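PDB 3ZT9: stage II sporulation protein E (SpoIIE) from Moorella thermoacetica, which probably acts as a manganese-dependent PP2C-type phosphatase in a signalling pathway linked to the bacterial stressosome. Local coordinates for residues A156-L161 and E178-R183; E2-G7 and G30-A35; S60-L65 and L86-R91; L118-I123 and N127-L132. All blocks are in the same frame, centred on the assembly; numbering follows the deposited sequence.

Contact 1: A156-L161 and E178-R183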
loop_
_atom_site.group_PDB
_atom_site.type_symbol
_atom_site.label_atom_id
_atom_site.label_comp_id
_atom_site.label_asym_id
_atom_site.label_seq_id
_atom_site.Cartn_x
_atom_site.Cartn_y
_atom_site.Cartn_z
ATOM N N ALA A 156 -11.881 6.587 -6.785
ATOM C CA ALA A 156 -12.830 7.329 -5.944
ATOM C C ALA A 156 -12.306 8.645 -5.366
ATOM O O ALA A 156 -13.096 9.543 -5.094
ATOM C CB ALA A 156 -13.331 6.431 -4.793
ATOM N N VAL A 157 -11.001 8.769 -5.152
ATOM C CA VAL A 157 -10.477 9.913 -4.407
ATOM C C VAL A 157 -10.215 11.071 -5.343
ATOM O O VAL A 157 -9.483 10.911 -6.316
ATOM C CB VAL A 157 -9.147 9.543 -3.676
ATOM C CG1 VAL A 157 -8.663 10.697 -2.828
ATOM C CG2 VAL A 157 -9.341 8.341 -2.812
ATOM N N PRO A 158 -10.850 12.241 -5.099
ATOM C CA PRO A 158 -10.501 13.371 -5.960
ATOM C C PRO A 158 -9.025 13.749 -5.750
ATOM O O PRO A 158 -8.576 13.955 -4.626
ATOM C CB PRO A 158 -11.468 14.487 -5.529
ATOM C CG PRO A 158 -12.064 14.033 -4.258
ATOM C CD PRO A 158 -11.855 12.586 -4.084
ATOM N N LEU A 159 -8.282 13.769 -6.847
ATOM C CA LEU A 159 -6.835 13.943 -6.823
ATOM C C LEU A 159 -6.412 15.192 -6.068
ATOM O O LEU A 159 -5.495 15.149 -5.260
ATOM C CB LEU A 159 -6.293 14.031 -8.251
ATOM C CG LEU A 159 -6.447 12.790 -9.123
ATOM C CD1 LEU A 159 -5.784 13.026 -10.465
ATOM C CD2 LEU A 159 -5.866 11.561 -8.434
ATOM N N ALA A 160 -7.089 16.293 -6.351
ATOM C CA ALA A 160 -6.755 17.600 -5.788
ATOM C C ALA A 160 -6.823 17.599 -4.266
ATOM O O ALA A 160 -6.174 18.397 -3.622
ATOM C CB ALA A 160 -7.673 18.636 -6.343
ATOM N N LEU A 161 -7.587 16.686 -3.677
ATOM C CA LEU A 161 -7.688 16.654 -2.229
ATOM C C LEU A 161 -6.307 16.299 -1.631
ATOM O O LEU A 161 -5.920 16.740 -0.521
ATOM C CB LEU A 161 -8.765 15.631 -1.858
ATOM C CG LEU A 161 -9.179 15.532 -0.411
ATOM C CD1 LEU A 161 -9.726 16.869 0.144
ATOM C CD2 LEU A 161 -10.216 14.402 -0.306
ATOM N N GLU A 178 -13.008 7.784 5.743
ATOM C CA GLU A 178 -14.371 7.996 6.210
ATOM C C GLU A 178 -15.344 8.366 5.077
ATOM O O GLU A 178 -16.474 7.850 5.038
ATOM C CB GLU A 178 -14.392 9.071 7.329
ATOM C CG GLU A 178 -13.828 8.517 8.593
ATOM C CD GLU A 178 -13.612 9.537 9.676
ATOM O OE1 GLU A 178 -13.423 10.711 9.353
ATOM O OE2 GLU A 178 -13.589 9.126 10.842
ATOM N N LYS A 179 -14.902 9.185 4.134
ATOM C CA LYS A 179 -15.780 9.615 3.027
ATOM C C LYS A 179 -15.944 8.516 2.008
ATOM O O LYS A 179 -17.025 8.331 1.479
ATOM C CB LYS A 179 -15.207 10.823 2.265
ATOM C CG LYS A 179 -15.432 12.167 2.898
ATOM C CD LYS A 179 -16.909 12.527 2.957
ATOM C CE LYS A 179 -17.087 13.945 3.520
ATOM N NZ LYS A 179 -18.490 14.133 3.974
ATOM N N TYR A 180 -14.852 7.818 1.710
ATOM C CA TYR A 180 -14.822 6.908 0.553
ATOM C C TYR A 180 -14.776 5.430 0.912
ATOM O O TYR A 180 -14.983 4.577 0.053
ATOM C CB TYR A 180 -13.642 7.280 -0.349
ATOM C CG TYR A 180 -13.770 8.692 -0.833
ATOM C CD1 TYR A 180 -14.821 9.061 -1.685
ATOM C CD2 TYR A 180 -12.882 9.676 -0.406
ATOM C CE1 TYR A 180 -14.957 10.363 -2.107
ATOM C CE2 TYR A 180 -13.017 10.982 -0.840
ATOM C CZ TYR A 180 -14.062 11.306 -1.675
ATOM O OH TYR A 180 -14.186 12.597 -2.098
ATOM N N GLY A 181 -14.501 5.120 2.174
ATOM C CA GLY A 181 -14.328 3.735 2.620
ATOM C C GLY A 181 -15.649 2.984 2.654
ATOM O O GLY A 181 -16.635 3.495 3.165
ATOM N N ARG A 182 -15.699 1.770 2.108
ATOM C CA ARG A 182 -16.919 0.965 2.246
ATOM C C ARG A 182 -17.053 0.472 3.669
ATOM O O ARG A 182 -16.060 0.147 4.298
ATOM C CB ARG A 182 -16.858 -0.267 1.333
ATOM C CG ARG A 182 -16.687 0.065 -0.122
ATOM C CD ARG A 182 -16.545 -1.212 -0.908
ATOM N NE ARG A 182 -17.762 -2.007 -0.796
ATOM C CZ ARG A 182 -18.229 -2.795 -1.754
ATOM N NH1 ARG A 182 -17.574 -2.913 -2.904
ATOM N NH2 ARG A 182 -19.353 -3.470 -1.563
ATOM N N ARG A 183 -18.264 0.354 4.188
ATOM C CA ARG A 183 -18.352 -0.152 5.549
ATOM C C ARG A 183 -18.450 -1.694 5.543
ATOM O O ARG A 183 -18.183 -2.351 6.562
ATOM C CB ARG A 183 -19.462 0.585 6.324
ATOM C CG ARG A 183 -19.529 0.270 7.814
ATOM C CD ARG A 183 -18.547 1.064 8.694
ATOM N NE ARG A 183 -18.715 2.513 8.599
ATOM C CZ ARG A 183 -19.850 3.164 8.848
ATOM N NH1 ARG A 183 -20.946 2.512 9.218
ATOM N NH2 ARG A 183 -19.888 4.484 8.731
#

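Contact 2: E2-G7 and G30-A35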
loop_
_atom_site.group_PDB
_atom_site.type_symbol
_atom_site.label_atom_id
_atom_site.label_comp_id
_atom_site.label_asym_id
_atom_site.label_seq_id
_atom_site.Cartn_x
_atom_site.Cartn_y
_atom_site.Cartn_z
ATOM N N GLU A 2 13.507 18.177 2.917
ATOM C CA GLU A 2 12.497 18.259 3.975
ATOM C C GLU A 2 11.789 16.920 4.158
ATOM O O GLU A 2 11.745 16.107 3.248
ATOM C CB GLU A 2 11.487 19.382 3.694
ATOM C CG GLU A 2 10.498 19.095 2.558
ATOM C CD GLU A 2 10.594 20.087 1.381
ATOM O OE1 GLU A 2 11.717 20.567 1.072
ATOM O OE2 GLU A 2 9.528 20.387 0.770
ATOM N N LYS A 3 11.244 16.682 5.344
ATOM C CA LYS A 3 10.706 15.369 5.698
ATOM C C LYS A 3 9.534 14.949 4.789
ATOM O O LYS A 3 8.755 15.800 4.341
ATOM C CB LYS A 3 10.235 15.397 7.154
ATOM C CG LYS A 3 9.606 14.098 7.638
ATOM C CD LYS A 3 8.675 14.339 8.825
ATOM C CE LYS A 3 7.236 14.593 8.368
ATOM N NZ LYS A 3 6.247 14.503 9.481
ATOM N N LEU A 4 9.408 13.651 4.514
ATOM C CA LEU A 4 8.202 13.148 3.829
ATOM C C LEU A 4 7.103 12.963 4.877
ATOM O O LEU A 4 7.286 12.242 5.846
ATOM C CB LEU A 4 8.499 11.835 3.081
ATOM C CG LEU A 4 7.428 11.342 2.111
ATOM C CD1 LEU A 4 7.340 12.226 0.845
ATOM C CD2 LEU A 4 7.657 9.883 1.701
ATOM N N GLU A 5 5.972 13.645 4.698
ATOM C CA GLU A 5 4.847 13.532 5.601
ATOM C C GLU A 5 4.067 12.279 5.223
ATOM O O GLU A 5 3.785 12.069 4.038
ATOM C CB GLU A 5 3.934 14.748 5.441
ATOM C CG GLU A 5 2.791 14.776 6.429
ATOM C CD GLU A 5 1.825 15.967 6.274
ATOM O OE1 GLU A 5 1.667 16.588 5.173
ATOM O OE2 GLU A 5 1.192 16.258 7.298
ATOM N N VAL A 6 3.699 11.457 6.197
ATOM C CA VAL A 6 2.944 10.239 5.845
ATOM C C VAL A 6 1.776 10.050 6.787
ATOM O O VAL A 6 1.932 10.158 8.006
ATOM C CB VAL A 6 3.800 8.950 5.940
ATOM C CG1 VAL A 6 2.999 7.742 5.445
ATOM C CG2 VAL A 6 5.101 9.097 5.158
ATOM N N GLY A 7 0.606 9.780 6.221
ATOM C CA GLY A 7 -0.586 9.496 6.998
ATOM C C GLY A 7 -1.053 8.069 6.725
ATOM O O GLY A 7 -1.025 7.590 5.581
ATOM N N GLY A 30 17.109 7.578 3.993
ATOM C CA GLY A 30 16.636 8.299 2.824
ATOM C C GLY A 30 15.825 7.467 1.832
ATOM O O GLY A 30 15.423 7.983 0.782
ATOM N N VAL A 31 15.585 6.197 2.153
ATOM C CA VAL A 31 14.629 5.373 1.394
ATOM C C VAL A 31 13.430 5.051 2.253
ATOM O O VAL A 31 13.566 4.481 3.336
ATOM C CB VAL A 31 15.187 4.016 0.968
ATOM C CG1 VAL A 31 14.185 3.262 0.076
ATOM C CG2 VAL A 31 16.555 4.178 0.245
ATOM N N ILE A 32 12.246 5.337 1.738
ATOM C CA ILE A 32 11.015 5.103 2.475
ATOM C C ILE A 32 10.229 3.985 1.789
ATOM O O ILE A 32 10.092 3.988 0.558
ATOM C CB ILE A 32 10.163 6.392 2.532
ATOM C CG1 ILE A 32 10.964 7.517 3.189
ATOM C CG2 ILE A 32 8.885 6.138 3.303
ATOM C CD1 ILE A 32 10.166 8.739 3.515
ATOM N N PHE A 33 9.755 3.022 2.568
ATOM C CA PHE A 33 8.905 1.977 2.033
ATOM C C PHE A 33 7.475 2.189 2.524
ATOM O O PHE A 33 7.238 2.496 3.689
ATOM C CB PHE A 33 9.389 0.614 2.487
ATOM C CG PHE A 33 10.770 0.260 1.966
ATOM C CD1 PHE A 33 11.904 0.817 2.550
ATOM C CD2 PHE A 33 10.925 -0.627 0.915
ATOM C CE1 PHE A 33 13.190 0.489 2.082
ATOM C CE2 PHE A 33 12.197 -0.972 0.466
ATOM C CZ PHE A 33 13.327 -0.416 1.063
ATOM N N LEU A 34 6.535 2.022 1.607
ATOM C CA LEU A 34 5.122 2.223 1.916
ATOM C C LEU A 34 4.388 1.002 1.428
ATOM O O LEU A 34 4.485 0.690 0.253
ATOM C CB LEU A 34 4.558 3.442 1.133
ATOM C CG LEU A 34 5.349 4.760 1.238
ATOM C CD1 LEU A 34 4.804 5.731 0.204
ATOM C CD2 LEU A 34 5.208 5.365 2.609
ATOM N N ALA A 35 3.618 0.343 2.287
ATOM C CA ALA A 35 2.986 -0.891 1.866
ATOM C C ALA A 35 1.587 -1.009 2.423
ATOM O O ALA A 35 1.324 -0.605 3.572
ATOM C CB ALA A 35 3.832 -2.133 2.323
#

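Contact 3: S60-L65 and L86-R91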
loop_
_atom_site.group_PDB
_atom_site.type_symbol
_atom_site.label_atom_id
_atom_site.label_comp_id
_atom_site.label_asym_id
_atom_site.label_seq_id
_atom_site.Cartn_x
_atom_site.Cartn_y
_atom_site.Cartn_z
ATOM N N SER A 60 12.472 -7.971 4.792
ATOM C CA SER A 60 13.119 -8.165 3.488
ATOM C C SER A 60 13.499 -6.850 2.815
ATOM O O SER A 60 13.927 -6.834 1.670
ATOM C CB SER A 60 12.157 -8.882 2.544
ATOM O OG SER A 60 11.787 -10.127 3.073
ATOM N N MET A 61 13.345 -5.741 3.506
ATOM C CA MET A 61 13.711 -4.474 2.897
ATOM C C MET A 61 15.113 -4.398 2.364
ATOM O O MET A 61 16.056 -4.906 2.941
ATOM C CB MET A 61 13.520 -3.365 3.886
ATOM C CG MET A 61 12.107 -3.105 3.909
ATOM S SD MET A 61 11.471 -1.909 4.999
ATOM C CE MET A 61 9.792 -2.183 4.578
ATOM N N ASN A 62 15.224 -3.700 1.252
ATOM C CA ASN A 62 16.505 -3.496 0.593
ATOM C C ASN A 62 17.159 -4.769 0.102
ATOM O O ASN A 62 18.367 -4.810 -0.129
ATOM C CB ASN A 62 17.438 -2.691 1.477
ATOM C CG ASN A 62 17.299 -1.215 1.221
ATOM O OD1 ASN A 62 16.979 -0.796 0.101
ATOM N ND2 ASN A 62 17.498 -0.417 2.252
ATOM N N THR A 63 16.334 -5.785 -0.119
ATOM C CA THR A 63 16.726 -6.913 -0.961
ATOM C C THR A 63 16.111 -6.894 -2.363
ATOM O O THR A 63 16.373 -7.794 -3.160
ATOM C CB THR A 63 16.344 -8.271 -0.335
ATOM O OG1 THR A 63 14.933 -8.358 -0.164
ATOM C CG2 THR A 63 17.033 -8.484 1.005
ATOM N N GLY A 64 15.289 -5.894 -2.661
ATOM C CA GLY A 64 14.687 -5.789 -3.987
ATOM C C GLY A 64 13.282 -6.357 -4.023
ATOM O O GLY A 64 12.980 -7.320 -3.335
ATOM N N LEU A 65 12.392 -5.720 -4.787
ATOM C CA LEU A 65 10.978 -6.071 -4.750
ATOM C C LEU A 65 10.717 -7.535 -5.171
ATOM O O LEU A 65 9.787 -8.170 -4.674
ATOM C CB LEU A 65 10.174 -5.088 -5.633
ATOM C CG LEU A 65 9.762 -3.802 -4.919
ATOM C CD1 LEU A 65 11.034 -3.041 -4.500
ATOM C CD2 LEU A 65 8.855 -2.930 -5.843
ATOM N N LEU A 86 3.699 -2.495 -2.643
ATOM C CA LEU A 86 4.802 -1.840 -1.983
ATOM C C LEU A 86 5.366 -0.794 -2.939
ATOM O O LEU A 86 5.538 -1.053 -4.150
ATOM C CB LEU A 86 5.877 -2.878 -1.680
ATOM C CG LEU A 86 7.203 -2.329 -1.165
ATOM C CD1 LEU A 86 6.975 -1.690 0.153
ATOM C CD2 LEU A 86 8.200 -3.501 -1.033
ATOM N N CYS A 87 5.627 0.377 -2.389
ATOM C CA CYS A 87 6.317 1.460 -3.108
ATOM C C CYS A 87 7.611 1.710 -2.382
ATOM O O CYS A 87 7.630 1.834 -1.158
ATOM C CB CYS A 87 5.538 2.782 -3.054
ATOM S SG CYS A 87 4.031 2.861 -4.004
ATOM N N ARG A 88 8.693 1.828 -3.126
ATOM C CA ARG A 88 9.991 2.092 -2.508
ATOM C C ARG A 88 10.410 3.441 -3.067
ATOM O O ARG A 88 10.570 3.575 -4.267
ATOM C CB ARG A 88 11.018 1.014 -2.884
ATOM C CG ARG A 88 12.466 1.288 -2.381
ATOM C CD ARG A 88 13.415 0.129 -2.861
ATOM N NE ARG A 88 14.754 0.164 -2.264
ATOM C CZ ARG A 88 15.725 0.972 -2.662
ATOM N NH1 ARG A 88 15.516 1.836 -3.651
ATOM N NH2 ARG A 88 16.909 0.927 -2.070
ATOM N N VAL A 89 10.517 4.436 -2.206
ATOM C CA VAL A 89 10.816 5.806 -2.656
ATOM C C VAL A 89 12.191 6.225 -2.196
ATOM O O VAL A 89 12.426 6.436 -1.004
ATOM C CB VAL A 89 9.791 6.782 -2.071
ATOM C CG1 VAL A 89 9.947 8.154 -2.712
ATOM C CG2 VAL A 89 8.378 6.195 -2.279
ATOM N N ASP A 90 13.116 6.312 -3.135
ATOM C CA ASP A 90 14.460 6.692 -2.829
ATOM C C ASP A 90 14.585 8.181 -3.014
ATOM O O ASP A 90 14.906 8.630 -4.084
ATOM C CB ASP A 90 15.352 5.948 -3.814
ATOM C CG ASP A 90 16.791 6.059 -3.506
ATOM O OD1 ASP A 90 17.247 6.995 -2.808
ATOM O OD2 ASP A 90 17.492 5.174 -4.044
ATOM N N ARG A 91 14.332 8.954 -1.967
ATOM C CA ARG A 91 14.259 10.398 -2.151
ATOM C C ARG A 91 15.620 11.018 -2.448
ATOM O O ARG A 91 15.721 11.982 -3.183
ATOM C CB ARG A 91 13.599 11.013 -0.918
ATOM C CG ARG A 91 12.254 10.380 -0.636
ATOM C CD ARG A 91 11.619 10.993 0.597
ATOM N NE ARG A 91 11.298 12.398 0.376
ATOM C CZ ARG A 91 11.663 13.408 1.161
ATOM N NH1 ARG A 91 12.410 13.220 2.257
ATOM N NH2 ARG A 91 11.270 14.627 0.828
HETATM O O HOH W 1 14.318 -3.044 -1.683
#

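Contact 4: L118-I123 and N127-L132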
loop_
_atom_site.group_PDB
_atom_site.type_symbol
_atom_site.label_atom_id
_atom_site.label_comp_id
_atom_site.label_asym_id
_atom_site.label_seq_id
_atom_site.Cartn_x
_atom_site.Cartn_y
_atom_site.Cartn_z
ATOM N N LEU A 118 0.719 -0.644 -12.688
ATOM C CA LEU A 118 -0.032 -1.815 -13.084
ATOM C C LEU A 118 0.170 -2.951 -12.094
ATOM O O LEU A 118 1.313 -3.281 -11.759
ATOM C CB LEU A 118 0.458 -2.260 -14.448
ATOM C CG LEU A 118 -0.125 -3.594 -14.904
ATOM C CD1 LEU A 118 -1.651 -3.494 -14.933
ATOM C CD2 LEU A 118 0.444 -3.930 -16.276
ATOM N N ALA A 119 -0.936 -3.524 -11.640
ATOM C CA ALA A 119 -0.936 -4.653 -10.731
ATOM C C ALA A 119 -0.700 -5.924 -11.510
ATOM O O ALA A 119 -1.105 -6.040 -12.661
ATOM C CB ALA A 119 -2.295 -4.786 -9.992
ATOM N N THR A 120 -0.050 -6.871 -10.857
ATOM C CA THR A 120 0.022 -8.234 -11.394
ATOM C C THR A 120 -1.002 -9.082 -10.665
ATOM O O THR A 120 -1.009 -9.087 -9.469
ATOM C CB THR A 120 1.433 -8.826 -11.188
ATOM O OG1 THR A 120 1.538 -9.404 -9.892
ATOM C CG2 THR A 120 2.476 -7.740 -11.318
ATOM N N PRO A 121 -1.865 -9.815 -11.394
ATOM C CA PRO A 121 -2.865 -10.637 -10.717
ATOM C C PRO A 121 -2.231 -11.728 -9.855
ATOM O O PRO A 121 -1.138 -12.210 -10.122
ATOM C CB PRO A 121 -3.666 -11.263 -11.870
ATOM C CG PRO A 121 -2.755 -11.243 -13.030
ATOM C CD PRO A 121 -1.885 -10.022 -12.855
ATOM N N GLY A 122 -2.930 -12.116 -8.807
ATOM C CA GLY A 122 -2.468 -13.217 -7.995
ATOM C C GLY A 122 -2.872 -13.035 -6.552
ATOM O O GLY A 122 -3.449 -12.026 -6.191
ATOM N N ILE A 123 -2.524 -14.016 -5.728
ATOM C CA ILE A 123 -2.781 -13.974 -4.290
ATOM C C ILE A 123 -1.541 -14.521 -3.605
ATOM O O ILE A 123 -1.190 -15.675 -3.811
ATOM C CB ILE A 123 -3.988 -14.851 -3.860
ATOM C CG1 ILE A 123 -5.268 -14.315 -4.500
ATOM C CG2 ILE A 123 -4.095 -14.877 -2.279
ATOM C CD1 ILE A 123 -6.496 -15.198 -4.284
ATOM N N ASN A 127 -1.122 -18.228 -5.413
ATOM C CA ASN A 127 -0.841 -18.215 -6.854
ATOM C C ASN A 127 0.035 -17.024 -7.237
ATOM O O ASN A 127 -0.456 -15.919 -7.465
ATOM C CB ASN A 127 -2.140 -18.246 -7.687
ATOM C CG ASN A 127 -3.036 -17.061 -7.414
ATOM O OD1 ASN A 127 -2.674 -16.198 -6.644
ATOM N ND2 ASN A 127 -4.211 -17.010 -8.039
ATOM N N TYR A 128 1.343 -17.266 -7.281
ATOM C CA TYR A 128 2.326 -16.232 -7.592
ATOM C C TYR A 128 2.321 -15.954 -9.111
ATOM O O TYR A 128 2.368 -16.887 -9.903
ATOM C CB TYR A 128 3.727 -16.660 -7.102
ATOM C CG TYR A 128 4.683 -15.504 -6.983
ATOM C CD1 TYR A 128 4.620 -14.642 -5.898
ATOM C CD2 TYR A 128 5.627 -15.253 -7.973
ATOM C CE1 TYR A 128 5.482 -13.554 -5.792
ATOM C CE2 TYR A 128 6.493 -14.174 -7.882
ATOM C CZ TYR A 128 6.412 -13.326 -6.791
ATOM O OH TYR A 128 7.278 -12.257 -6.700
ATOM N N PRO A 129 2.255 -14.667 -9.523
ATOM C CA PRO A 129 2.243 -14.369 -10.965
ATOM C C PRO A 129 3.498 -14.848 -11.696
ATOM O O PRO A 129 4.591 -14.916 -11.119
ATOM C CB PRO A 129 2.181 -12.842 -11.012
ATOM C CG PRO A 129 2.825 -12.409 -9.703
ATOM C CD PRO A 129 2.333 -13.440 -8.707
ATOM N N HIS A 130 3.327 -15.182 -12.971
ATOM C CA HIS A 130 4.441 -15.591 -13.816
ATOM C C HIS A 130 5.670 -14.761 -13.465
ATOM O O HIS A 130 6.774 -15.285 -13.335
ATOM C CB HIS A 130 4.070 -15.417 -15.292
ATOM C CG HIS A 130 5.098 -15.948 -16.242
ATOM N ND1 HIS A 130 5.421 -17.286 -16.314
ATOM C CD2 HIS A 130 5.870 -15.324 -17.164
ATOM C CE1 HIS A 130 6.350 -17.463 -17.236
ATOM N NE2 HIS A 130 6.642 -16.288 -17.766
ATOM N N GLN A 131 5.466 -13.459 -13.299
ATOM C CA GLN A 131 6.535 -12.578 -12.859
ATOM C C GLN A 131 6.019 -11.184 -12.480
ATOM O O GLN A 131 5.055 -10.654 -13.061
ATOM C CB GLN A 131 7.627 -12.470 -13.923
ATOM C CG GLN A 131 7.229 -11.723 -15.184
ATOM C CD GLN A 131 8.440 -11.221 -15.955
ATOM O OE1 GLN A 131 9.458 -11.917 -16.065
ATOM N NE2 GLN A 131 8.343 -9.992 -16.477
ATOM N N LEU A 132 6.688 -10.606 -11.494
ATOM C CA LEU A 132 6.293 -9.342 -10.910
ATOM C C LEU A 132 6.581 -8.210 -11.879
ATOM O O LEU A 132 7.676 -8.135 -12.424
ATOM C CB LEU A 132 7.112 -9.143 -9.629
ATOM C CG LEU A 132 6.693 -8.076 -8.634
ATOM C CD1 LEU A 132 5.296 -8.311 -8.034
ATOM C CD2 LEU A 132 7.754 -8.018 -7.543
#

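Contact 1: A156-L161 and E178-R183
The backbone bond from Leu161 N to Pro158 O, 3.1 Å long, closes a turn whose side chains meet Tyr180. In this PP2C-type fold, residues 156-161 belong to the loop that follows strand 144-148. Tyr180 is the last helical residue of helix 169-180, and Gly181 leaves the helix directly after it. On the helix side the contact is made by Tyr180, whose ring reaches into the loop. Its CG stands beside the backbone N and anti to the carbonyl carbon (chi1 -60°), which sends the ring toward Ala156 and Pro158. The two faces of the ring have different neighbours. Lys179 CB lies 3.7 Å above the plane on one face. Ala156 O lies 3.6 Å above the plane on the opposite face, offset toward the rim. Leu161 CD2 comes to the edge of the ring, 4.5 Å from Tyr180 CE2. Val157 CG2 approaches obliquely at the same distance from Tyr180 CD2. Val157 and Leu161 also pack on Ile176 of the same helix, and Leu161 reaches Leu172. The loop therefore lies along the last turns of the helix at the protein surface. Pro158 and the tyrosine reach toward each other, with Pro158 CD 3.5 Å from Tyr180 CZ and 3.1 Å from Tyr180 OH.

Contact 2: E2-G7 and G30-A35
Ile32 is the first residue of 30-35 to meet segment 2-7, and its partner is Leu4. Gly30 precedes it at the turn between strands 21-28 and 31-39, where its positive phi of 65° suits glycine. Ile32 CG1 stands anti to the carbonyl carbon (chi1 -58°), and the chain runs on extended to CD1. This methyl group lies 3.5 Å from Leu4 CB and also approaches Leu4 CD2. Ile32 was modelled in two conformers, so the exact closeness of its CD1 to Leu4 CB and CD2 is doubtful. Phe33 follows with its side chain on the other side of the strand, against Met61, Leu86 and Arg88. Leu34 turns back toward segment 2-7, and its CD2 meets Val6 CG1 at 4.3 Å. Ala35 again faces away, packing on Leu24 and Leu86. The two segments belong to different five-stranded antiparallel sheets of the PP2C-type beta sandwich. Their backbones stay well apart, with 8.6 Å from Leu4 CA to Ile32 CA. Ala192 of strand 187-192 also packs against Leu4, Val6 and Leu34. A manganese ion, at a site with Glu141 and Arg193, lies about 5 Å from the Leu4 side chain. Across the contact itself, only aliphatic carbons meet. The two sheets are held here by van der Waals contact and the burial of aliphatic groups, without a polar bond between the two segments.

Contact 3: S60-L65 and L86-R91
Asn62 OD1 accepts a hydrogen bond from Arg88 NH2, 2.8 Å long and nearly straight at 167°. The contact ties the loop between helices 43-60 and 65-76 to strand 82-90 of the PP2C-type sandwich. The donor lies in the carbonyl plane of the amide. OD1 in turn lies at the edge of the guanidinium, close to its plane, while the two flat groups are turned 66° apart. Arg88 NE adds a weak bond to the same oxygen at 3.4 Å. Arg88 can reach this far because its CG is anti to the backbone N (chi1 174°) and the chain stays extended to NE. Its NH1 makes a long salt bridge to Asp90 OD2, at 3.9 Å. The other end of the Asn62 amide is also used, as ND2 donates to Glu29 OE2. One water accepts from Gly64 N at 3.2 Å and weakly from Arg88 NE, so it spans the loop and the strand. The loop has its own bonds. Residues 60-63 form a type II beta turn, with Asn62 at positive phi. Ser60 O accepts from both Thr63 N and Thr63 OG1, and the hydroxyl bond is 2.6 Å long. Thr63 OG1 is also hydrogen-bonded to Asn67 ND2. Gly64 then takes the N-cap position of helix 65-76. Beside the polar groups, Leu65 turns its side chain toward the strand and also packs on Gln97 and Ala99. Leu65 CD1 touches Arg88 CD, and Leu65 CG meets Leu86 CD2 at 4.2 Å.

Contact 4: L118-I123 and N127-L132
Asn127 N donates to Ile123 O over 3.0 Å. The return bond, from Ile123 N to Asn127 O, is weak at 3.3 Å. Together they make a single antiparallel bridge of the hydrogen-bonded type. Asn127 CG sits between the backbone N and the carbonyl carbon (chi1 60°), and as modelled the amide folds back toward Gly122 and Ile123. Its OD1 is modelled very close to Ile123 N, so the detail of that bond is doubtful. Gly122, just before the bridge, has a backbone shape suited to glycine. Beside it, Pro129 turns its ring toward the first segment. Pro129 CB lies 3.5 Å from Pro121 O, and Pro129 CG lies 3.3 Å from Thr120 OG1. Thr120 CG2 rests near Leu132 CA at 4.2 Å. Outside this shell, Thr120 is held by backbone bonds to Ile100 and Gly102, and its OG1 is weakly bonded to Ile100 O. Leu132 packs on Ala99, Val101 and Phe69. Pro129 CD lies over one face of the Tyr128 ring, which also meets His73 with the planes at about 60°. Ile123 touches Ile40, a neighbour of the metal-site residues Gly39 and Gly41. The whole is a hairpin-like surface loop, pinched by one beta bridge, between strands 113-115 and 135-138 of the PP2C-type fold.

Contacts 2 and 3 are neighbours, with centres 11 Å apart. Strands 31-39 and 82-90 pair between them, with Ile32 O 2.8 Å from Val89 N. Glu2 O also lies 2.9 Å from Arg91 NH2, which joins the start of the chain to the residue just after strand 82-90. Contact 4 touches contact 3 through Leu65 O and Leu132 CD2, 3.5 Å apart. Contact 1 stands alone, about 9 Å from contact 2 between nearest atoms. Two manganese sites share Asp38: one with Asp150 and Asp185, one with Gly39 and Gly41; they probably mark the active site. A manganese ion lies about 10 Å from the Ile123 side chain, one about 14 Å from Tyr180's and one about 5 Å from Leu4's.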